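Local structure of peroxinectin A (Dictyostelium discoideum, 6ERC) at residues A[195-207]-A[328-340]. The protein is a secreted haem peroxidase that uses hydrogen peroxide to oxidise phenolic donors, with activity towards iodide and thiocyanate. Numbering follows the deposited sequence.
Sequences DNDANLFPIDQLY and KFSYFNPHALNRG
Where Tyr-331 and Ala-198 meet, CB to CB at 4.0 Å, begins a contact that illustrates how two irregular loops can be joined with no hydrogen bond between them. Beyond CB the tyrosine ring belongs to the haem pocket, where it touches the haem and meets the ring of Phe-367 edge-to-face. Phe-332 is then inserted into the bend of 195-207: the backbone N of Asp-197 lies 3.7 Å above the centre of one face of its ring, CD2 touches Ala-198 CB, and the carbonyl O of Asp-195 approaches CE1 at 3.4 Å. The Asp-197 carboxylate is turned steeply against this ring, at 77°. Next along, Asn-333 sets CB against Phe-201 CE1, 3.7 Å away, though the exact place of its amide is doubtful. With CG anti to its own carbonyl carbon (chi1 -57°), that phenylalanine receives Pro-334 CD over one face, a CH-pi contact 4.2 Å from the centroid. CG and CB of the same proline reach Leu-206 CD2 and Tyr-207 CE2, respectively. His-335 lies near parallel to Phe-201 but slid aside, centroids 5.3 Å apart, with Gln-205 NE2 at its edge. Replacing Phe-201 with an alanine would probably leave Pro-334 CD without its aromatic face and His-335 without its ring neighbour. Leu-337 closes the series, CD1 lying 3.8 Å from Tyr-207 CE2. Asp-195, salt-bridged to Arg-212, lies close to Arg-213, the predicted transition-state stabiliser; with Tyr-331 at the haem, the contact borders the active site. Helix 218-241 touches both loops, through Leu-221 at Tyr-207 and Ser-222 at Leu-337, while strand 321-326 leads into 328-340 and helix 342-350 follows it.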
ATOM      1  N   ASP A 195      -1.677  14.466  -4.052  1.00 62.69           N
ATOM      2  CA  ASP A 195      -0.515  14.205  -4.887  1.00 61.76           C
ATOM      3  C   ASP A 195      -0.883  14.255  -6.366  1.00 63.48           C
ATOM      4  O   ASP A 195      -2.002  13.915  -6.767  1.00 63.86           O
ATOM      5  CB  ASP A 195       0.095  12.844  -4.554  1.00 60.73           C
ATOM      6  CG  ASP A 195       0.994  12.890  -3.331  1.00 62.95           C
ATOM      7  OD1 ASP A 195       1.187  13.990  -2.768  1.00 62.59           O
ATOM      8  OD2 ASP A 195       1.515  11.822  -2.938  1.00 62.25           O
ATOM      9  N   ASN A 196       0.077  14.696  -7.175  1.00 62.79           N
ATOM     10  CA  ASN A 196      -0.054  14.735  -8.628  1.00 62.44           C
ATOM     11  C   ASN A 196       1.263  14.286  -9.256  1.00 63.39           C
ATOM     12  O   ASN A 196       1.853  14.975 -10.088  1.00 63.97           O
ATOM     13  CB  ASN A 196      -0.448  16.135  -9.103  1.00 63.07           C
ATOM     14  CG  ASN A 196      -1.328  16.116 -10.349  1.00 63.63           C
ATOM     15  OD1 ASN A 196      -2.163  17.003 -10.538  1.00 64.99           O
ATOM     16  ND2 ASN A 196      -1.155  15.104 -11.194  1.00 63.37           N
ATOM     17  N   ASP A 197       1.730  13.101  -8.853  1.00 63.21           N
ATOM     18  CA  ASP A 197       3.059  12.637  -9.243  1.00 64.25           C
ATOM     19  C   ASP A 197       3.219  12.629 -10.761  1.00 65.07           C
ATOM     20  O   ASP A 197       4.140  13.248 -11.307  1.00 65.31           O
ATOM     21  CB  ASP A 197       3.311  11.244  -8.658  1.00 63.86           C
ATOM     22  CG  ASP A 197       3.255  11.231  -7.142  1.00 64.85           C
ATOM     23  OD1 ASP A 197       3.729  12.209  -6.524  1.00 66.11           O
ATOM     24  OD2 ASP A 197       2.733  10.251  -6.566  1.00 64.69           O
ATOM     25  N   ALA A 198       2.324  11.928 -11.463  1.00 62.33           N
ATOM     26  CA  ALA A 198       2.402  11.875 -12.918  1.00 61.51           C
ATOM     27  C   ALA A 198       2.158  13.238 -13.554  1.00 62.84           C
ATOM     28  O   ALA A 198       2.603  13.472 -14.683  1.00 63.65           O
ATOM     29  CB  ALA A 198       1.403  10.851 -13.460  1.00 60.83           C
ATOM     30  N   ASN A 199       1.463  14.139 -12.859  1.00 64.36           N
ATOM     31  CA  ASN A 199       1.268  15.511 -13.330  1.00 64.96           C
ATOM     32  C   ASN A 199       0.702  15.534 -14.748  1.00 65.69           C
ATOM     33  O   ASN A 199       1.115  16.332 -15.594  1.00 65.33           O
ATOM     34  CB  ASN A 199       2.574  16.301 -13.254  1.00 64.39           C
ATOM     35  CG  ASN A 199       2.349  17.803 -13.246  1.00 67.48           C
ATOM     36  OD1 ASN A 199       1.282  18.289 -13.632  1.00 67.64           O
ATOM     37  ND2 ASN A 199       3.358  18.548 -12.805  1.00 67.46           N
ATOM     38  N   LEU A 200      -0.253  14.639 -15.014  1.00 67.28           N
ATOM     39  CA  LEU A 200      -0.952  14.665 -16.296  1.00 67.81           C
ATOM     40  C   LEU A 200      -2.045  15.725 -16.307  1.00 67.03           C
ATOM     41  O   LEU A 200      -2.195  16.456 -17.293  1.00 68.04           O
ATOM     42  CB  LEU A 200      -1.550  13.290 -16.609  1.00 66.84           C
ATOM     43  CG  LEU A 200      -0.717  12.352 -17.490  1.00 66.86           C
ATOM     44  CD1 LEU A 200       0.470  11.800 -16.726  1.00 65.75           C
ATOM     45  CD2 LEU A 200      -1.579  11.215 -18.028  1.00 66.16           C
ATOM     46  N   PHE A 201      -2.805  15.828 -15.225  1.00 64.71           N
ATOM     47  CA  PHE A 201      -3.924  16.747 -15.118  1.00 66.15           C
ATOM     48  C   PHE A 201      -3.645  17.786 -14.037  1.00 66.67           C
ATOM     49  O   PHE A 201      -2.851  17.544 -13.120  1.00 65.93           O
ATOM     50  CB  PHE A 201      -5.219  15.986 -14.787  1.00 65.38           C
ATOM     51  CG  PHE A 201      -5.567  14.917 -15.791  1.00 66.17           C
ATOM     52  CD1 PHE A 201      -4.929  13.684 -15.762  1.00 64.93           C
ATOM     53  CD2 PHE A 201      -6.535  15.145 -16.759  1.00 65.87           C
ATOM     54  CE1 PHE A 201      -5.245  12.699 -16.683  1.00 64.87           C
ATOM     55  CE2 PHE A 201      -6.858  14.165 -17.684  1.00 65.24           C
ATOM     56  CZ  PHE A 201      -6.213  12.943 -17.647  1.00 65.66           C
ATOM     57  N   PRO A 202      -4.276  18.958 -14.115  1.00 68.56           N
ATOM     58  CA  PRO A 202      -4.084  19.959 -13.062  1.00 69.33           C
ATOM     59  C   PRO A 202      -4.721  19.510 -11.757  1.00 68.70           C
ATOM     60  O   PRO A 202      -5.744  18.821 -11.743  1.00 69.24           O
ATOM     61  CB  PRO A 202      -4.776  21.203 -13.626  1.00 69.86           C
ATOM     62  CG  PRO A 202      -5.839  20.655 -14.515  1.00 69.23           C
ATOM     63  CD  PRO A 202      -5.241  19.413 -15.132  1.00 69.15           C
ATOM     64  N   ILE A 203      -4.103  19.926 -10.648  1.00 69.12           N
ATOM     65  CA  ILE A 203      -4.487  19.397  -9.339  1.00 68.93           C
ATOM     66  C   ILE A 203      -5.944  19.715  -9.021  1.00 67.07           C
ATOM     67  O   ILE A 203      -6.609  18.945  -8.315  1.00 66.74           O
ATOM     68  CB  ILE A 203      -3.532  19.932  -8.251  1.00 68.28           C
ATOM     69  CG1 ILE A 203      -2.112  19.411  -8.507  1.00 67.61           C
ATOM     70  CG2 ILE A 203      -4.004  19.510  -6.854  1.00 66.46           C
ATOM     71  CD1 ILE A 203      -1.043  20.013  -7.612  1.00 68.05           C
ATOM     72  N   ASP A 204      -6.474  20.830  -9.534  1.00 65.94           N
ATOM     73  CA  ASP A 204      -7.863  21.172  -9.240  1.00 67.02           C
ATOM     74  C   ASP A 204      -8.854  20.189  -9.849  1.00 66.79           C
ATOM     75  O   ASP A 204     -10.047  20.267  -9.533  1.00 68.05           O
ATOM     76  CB  ASP A 204      -8.194  22.590  -9.718  1.00 67.45           C
ATOM     77  CG  ASP A 204      -7.929  22.788 -11.196  1.00 69.49           C
ATOM     78  OD1 ASP A 204      -6.779  22.560 -11.623  1.00 69.29           O
ATOM     79  OD2 ASP A 204      -8.868  23.170 -11.928  1.00 69.50           O
ATOM     80  N   GLN A 205      -8.404  19.274 -10.707  1.00 66.00           N
ATOM     81  CA  GLN A 205      -9.265  18.226 -11.237  1.00 65.00           C
ATOM     82  C   GLN A 205      -9.149  16.915 -10.469  1.00 63.31           C
ATOM     83  O   GLN A 205      -9.934  15.997 -10.726  1.00 63.57           O
ATOM     84  CB  GLN A 205      -8.949  17.975 -12.718  1.00 64.58           C
ATOM     85  CG  GLN A 205      -9.329  19.133 -13.638  1.00 66.21           C
ATOM     86  CD  GLN A 205      -8.841  18.945 -15.070  1.00 68.18           C
ATOM     87  OE1 GLN A 205      -8.530  19.919 -15.760  1.00 68.56           O
ATOM     88  NE2 GLN A 205      -8.777  17.693 -15.525  1.00 65.99           N
ATOM     89  N   LEU A 206      -8.202  16.805  -9.539  1.00 62.82           N
ATOM     90  CA  LEU A 206      -8.069  15.604  -8.729  1.00 61.91           C
ATOM     91  C   LEU A 206      -9.084  15.603  -7.594  1.00 62.51           C
ATOM     92  O   LEU A 206      -9.520  16.655  -7.115  1.00 64.68           O
ATOM     93  CB  LEU A 206      -6.659  15.495  -8.145  1.00 61.63           C
ATOM     94  CG  LEU A 206      -5.487  15.471  -9.127  1.00 62.76           C
ATOM     95  CD1 LEU A 206      -4.179  15.360  -8.355  1.00 63.10           C
ATOM     96  CD2 LEU A 206      -5.617  14.332 -10.130  1.00 61.20           C
ATOM     97  N   TYR A 207      -9.456  14.404  -7.160  1.00 59.32           N
ATOM     98  CA  TYR A 207     -10.382  14.258  -6.049  1.00 59.01           C
ATOM     99  C   TYR A 207      -9.649  14.428  -4.725  1.00 58.14           C
ATOM    100  O   TYR A 207      -8.506  13.991  -4.571  1.00 58.67           O
ATOM    101  CB  TYR A 207     -11.070  12.894  -6.107  1.00 59.28           C
ATOM    102  CG  TYR A 207     -11.982  12.739  -7.306  1.00 60.52           C
ATOM    103  CD1 TYR A 207     -13.271  13.256  -7.293  1.00 57.52           C
ATOM    104  CD2 TYR A 207     -11.549  12.081  -8.453  1.00 58.51           C
ATOM    105  CE1 TYR A 207     -14.106  13.121  -8.384  1.00 57.80           C
ATOM    106  CE2 TYR A 207     -12.378  11.941  -9.551  1.00 58.52           C
ATOM    107  CZ  TYR A 207     -13.656  12.464  -9.509  1.00 58.69           C
ATOM    108  OH  TYR A 207     -14.486  12.329 -10.597  1.00 58.61           O
ATOM    109  N   LYS A 328      -0.896   2.499 -17.693  1.00 55.61           N
ATOM    110  CA  LYS A 328      -0.057   3.675 -17.907  1.00 56.36           C
ATOM    111  C   LYS A 328      -0.881   4.921 -18.215  1.00 55.87           C
ATOM    112  O   LYS A 328      -0.420   6.041 -17.970  1.00 57.09           O
ATOM    113  CB  LYS A 328       0.953   3.406 -19.025  1.00 57.70           C
ATOM    114  CG  LYS A 328       0.354   2.907 -20.332  1.00 58.16           C
ATOM    115  CD  LYS A 328       1.451   2.572 -21.334  1.00 58.16           C
ATOM    116  CE  LYS A 328       0.886   2.017 -22.637  1.00 59.93           C
ATOM    117  NZ  LYS A 328       0.287   0.663 -22.467  1.00 60.47           N
ATOM    118  N   PHE A 329      -2.092   4.759 -18.741  1.00 55.89           N
ATOM    119  CA  PHE A 329      -2.965   5.898 -19.005  1.00 58.76           C
ATOM    120  C   PHE A 329      -3.839   6.275 -17.813  1.00 57.93           C
ATOM    121  O   PHE A 329      -4.550   7.283 -17.883  1.00 56.80           O
ATOM    122  CB  PHE A 329      -3.868   5.615 -20.212  1.00 58.04           C
ATOM    123  CG  PHE A 329      -3.131   5.461 -21.517  1.00 58.01           C
ATOM    124  CD1 PHE A 329      -1.771   5.718 -21.615  1.00 58.81           C
ATOM    125  CD2 PHE A 329      -3.815   5.073 -22.659  1.00 58.89           C
ATOM    126  CE1 PHE A 329      -1.111   5.577 -22.822  1.00 59.26           C
ATOM    127  CE2 PHE A 329      -3.160   4.932 -23.866  1.00 60.29           C
ATOM    128  CZ  PHE A 329      -1.808   5.186 -23.948  1.00 60.21           C
ATOM    129  N   SER A 330      -3.807   5.504 -16.728  1.00 56.05           N
ATOM    130  CA  SER A 330      -4.695   5.728 -15.595  1.00 56.19           C
ATOM    131  C   SER A 330      -4.003   6.383 -14.406  1.00 57.16           C
ATOM    132  O   SER A 330      -4.658   6.615 -13.385  1.00 56.16           O
ATOM    133  CB  SER A 330      -5.319   4.403 -15.148  1.00 56.30           C
ATOM    134  OG  SER A 330      -4.361   3.580 -14.506  1.00 56.47           O
ATOM    135  N   TYR A 331      -2.709   6.684 -14.505  1.00 57.64           N
ATOM    136  CA  TYR A 331      -1.986   7.298 -13.393  1.00 56.81           C
ATOM    137  C   TYR A 331      -2.515   8.708 -13.159  1.00 58.48           C
ATOM    138  O   TYR A 331      -2.365   9.588 -14.014  1.00 58.51           O
ATOM    139  CB  TYR A 331      -0.488   7.327 -13.682  1.00 58.48           C
ATOM    140  CG  TYR A 331       0.166   5.965 -13.768  1.00 59.50           C
ATOM    141  CD1 TYR A 331      -0.255   4.911 -12.962  1.00 57.36           C
ATOM    142  CD2 TYR A 331       1.210   5.735 -14.659  1.00 60.23           C
ATOM    143  CE1 TYR A 331       0.348   3.667 -13.041  1.00 57.40           C
ATOM    144  CE2 TYR A 331       1.819   4.497 -14.747  1.00 59.14           C
ATOM    145  CZ  TYR A 331       1.384   3.466 -13.935  1.00 60.12           C
ATOM    146  OH  TYR A 331       1.988   2.230 -14.022  1.00 61.00           O
ATOM    147  N   PHE A 332      -3.131   8.924 -11.998  1.00 56.88           N
ATOM    148  CA  PHE A 332      -3.653  10.236 -11.617  1.00 57.46           C
ATOM    149  C   PHE A 332      -4.554  10.804 -12.711  1.00 58.31           C
ATOM    150  O   PHE A 332      -4.368  11.924 -13.190  1.00 59.78           O
ATOM    151  CB  PHE A 332      -2.507  11.195 -11.290  1.00 57.55           C
ATOM    152  CG  PHE A 332      -1.655  10.738 -10.142  1.00 58.09           C
ATOM    153  CD1 PHE A 332      -1.885  11.208  -8.860  1.00 58.02           C
ATOM    154  CD2 PHE A 332      -0.633   9.825 -10.341  1.00 57.36           C
ATOM    155  CE1 PHE A 332      -1.106  10.782  -7.801  1.00 57.44           C
ATOM    156  CE2 PHE A 332       0.146   9.396  -9.285  1.00 56.74           C
ATOM    157  CZ  PHE A 332      -0.091   9.876  -8.014  1.00 56.98           C
ATOM    158  N   ASN A 333      -5.549  10.011 -13.101  1.00 58.01           N
ATOM    159  CA  ASN A 333      -6.483  10.380 -14.164  1.00 58.89           C
ATOM    160  C   ASN A 333      -7.905  10.356 -13.621  1.00 59.07           C
ATOM    161  O   ASN A 333      -8.499   9.271 -13.483  1.00 58.27           O
ATOM    162  CB  ASN A 333      -6.351   9.431 -15.354  1.00 58.29           C
ATOM    163  CG  ASN A 333      -7.326   9.757 -16.467  1.00 59.63           C
ATOM    164  OD1 ASN A 333      -7.876  10.857 -16.523  1.00 60.04           O
ATOM    165  ND2 ASN A 333      -7.546   8.798 -17.360  1.00 61.22           N
ATOM    166  N   PRO A 334      -8.494  11.511 -13.295  1.00 61.77           N
ATOM    167  CA  PRO A 334      -9.889  11.510 -12.823  1.00 61.02           C
ATOM    168  C   PRO A 334     -10.898  11.113 -13.888  1.00 61.71           C
ATOM    169  O   PRO A 334     -11.983  10.636 -13.534  1.00 62.79           O
ATOM    170  CB  PRO A 334     -10.109  12.961 -12.365  1.00 62.56           C
ATOM    171  CG  PRO A 334      -8.736  13.529 -12.177  1.00 62.44           C
ATOM    172  CD  PRO A 334      -7.879  12.844 -13.189  1.00 62.37           C
ATOM    173  N   HIS A 335     -10.584  11.295 -15.174  1.00 59.91           N
ATOM    174  CA  HIS A 335     -11.542  10.962 -16.225  1.00 60.97           C
ATOM    175  C   HIS A 335     -11.982   9.507 -16.169  1.00 60.16           C
ATOM    176  O   HIS A 335     -13.030   9.166 -16.731  1.00 60.19           O
ATOM    177  CB  HIS A 335     -10.945  11.264 -17.599  1.00 61.14           C
ATOM    178  CG  HIS A 335     -10.932  12.721 -17.937  1.00 62.92           C
ATOM    179  ND1 HIS A 335     -11.596  13.238 -19.028  1.00 65.21           N
ATOM    180  CD2 HIS A 335     -10.347  13.773 -17.318  1.00 63.23           C
ATOM    181  CE1 HIS A 335     -11.415  14.545 -19.073  1.00 66.50           C
ATOM    182  NE2 HIS A 335     -10.661  14.896 -18.046  1.00 66.78           N
ATOM    183  N   ALA A 336     -11.210   8.642 -15.508  1.00 58.42           N
ATOM    184  CA  ALA A 336     -11.590   7.240 -15.396  1.00 57.74           C
ATOM    185  C   ALA A 336     -12.909   7.053 -14.657  1.00 57.94           C
ATOM    186  O   ALA A 336     -13.538   6.000 -14.803  1.00 59.22           O
ATOM    187  CB  ALA A 336     -10.484   6.458 -14.691  1.00 57.27           C
ATOM    188  N   LEU A 337     -13.338   8.037 -13.867  1.00 58.63           N
ATOM    189  CA  LEU A 337     -14.604   7.968 -13.148  1.00 57.29           C
ATOM    190  C   LEU A 337     -15.710   8.777 -13.819  1.00 57.82           C
ATOM    191  O   LEU A 337     -16.764   8.981 -13.213  1.00 59.15           O
ATOM    192  CB  LEU A 337     -14.420   8.448 -11.705  1.00 57.74           C
ATOM    193  CG  LEU A 337     -13.405   7.699 -10.836  1.00 56.98           C
ATOM    194  CD1 LEU A 337     -13.395   8.263  -9.421  1.00 56.29           C
ATOM    195  CD2 LEU A 337     -13.699   6.207 -10.809  1.00 56.15           C
ATOM    196  N   ASN A 338     -15.499   9.237 -15.055  1.00 59.25           N
ATOM    197  CA  ASN A 338     -16.531  10.015 -15.736  1.00 60.67           C
ATOM    198  C   ASN A 338     -17.816   9.217 -15.904  1.00 60.47           C
ATOM    199  O   ASN A 338     -18.905   9.799 -15.943  1.00 62.49           O
ATOM    200  CB  ASN A 338     -16.030  10.489 -17.102  1.00 63.26           C
ATOM    201  CG  ASN A 338     -15.037  11.636 -16.998  1.00 64.26           C
ATOM    202  OD1 ASN A 338     -15.053  12.403 -16.032  1.00 63.49           O
ATOM    203  ND2 ASN A 338     -14.168  11.762 -18.001  1.00 63.09           N
ATOM    204  N   ARG A 339     -17.715   7.891 -16.016  1.00 59.78           N
ATOM    205  CA  ARG A 339     -18.880   7.023 -16.144  1.00 60.54           C
ATOM    206  C   ARG A 339     -19.199   6.290 -14.844  1.00 59.34           C
ATOM    207  O   ARG A 339     -19.791   5.206 -14.872  1.00 59.88           O
ATOM    208  CB  ARG A 339     -18.667   6.022 -17.281  1.00 60.82           C
ATOM    209  CG  ARG A 339     -18.643   6.650 -18.673  1.00 62.46           C
ATOM    210  CD  ARG A 339     -18.284   5.625 -19.748  1.00 62.74           C
ATOM    211  NE  ARG A 339     -18.392   6.172 -21.100  1.00 65.17           N
ATOM    212  CZ  ARG A 339     -17.972   5.551 -22.201  1.00 64.56           C
ATOM    213  NH1 ARG A 339     -17.404   4.352 -22.121  1.00 62.91           N
ATOM    214  NH2 ARG A 339     -18.115   6.131 -23.387  1.00 64.64           N
ATOM    215  N   GLY A 340     -18.820   6.860 -13.704  1.00 57.82           N
ATOM    216  CA  GLY A 340     -19.109   6.263 -12.418  1.00 58.22           C
ATOM    217  C   GLY A 340     -18.144   5.147 -12.058  1.00 54.82           C
ATOM    218  O   GLY A 340     -17.355   4.668 -12.872  1.00 56.34           O
TER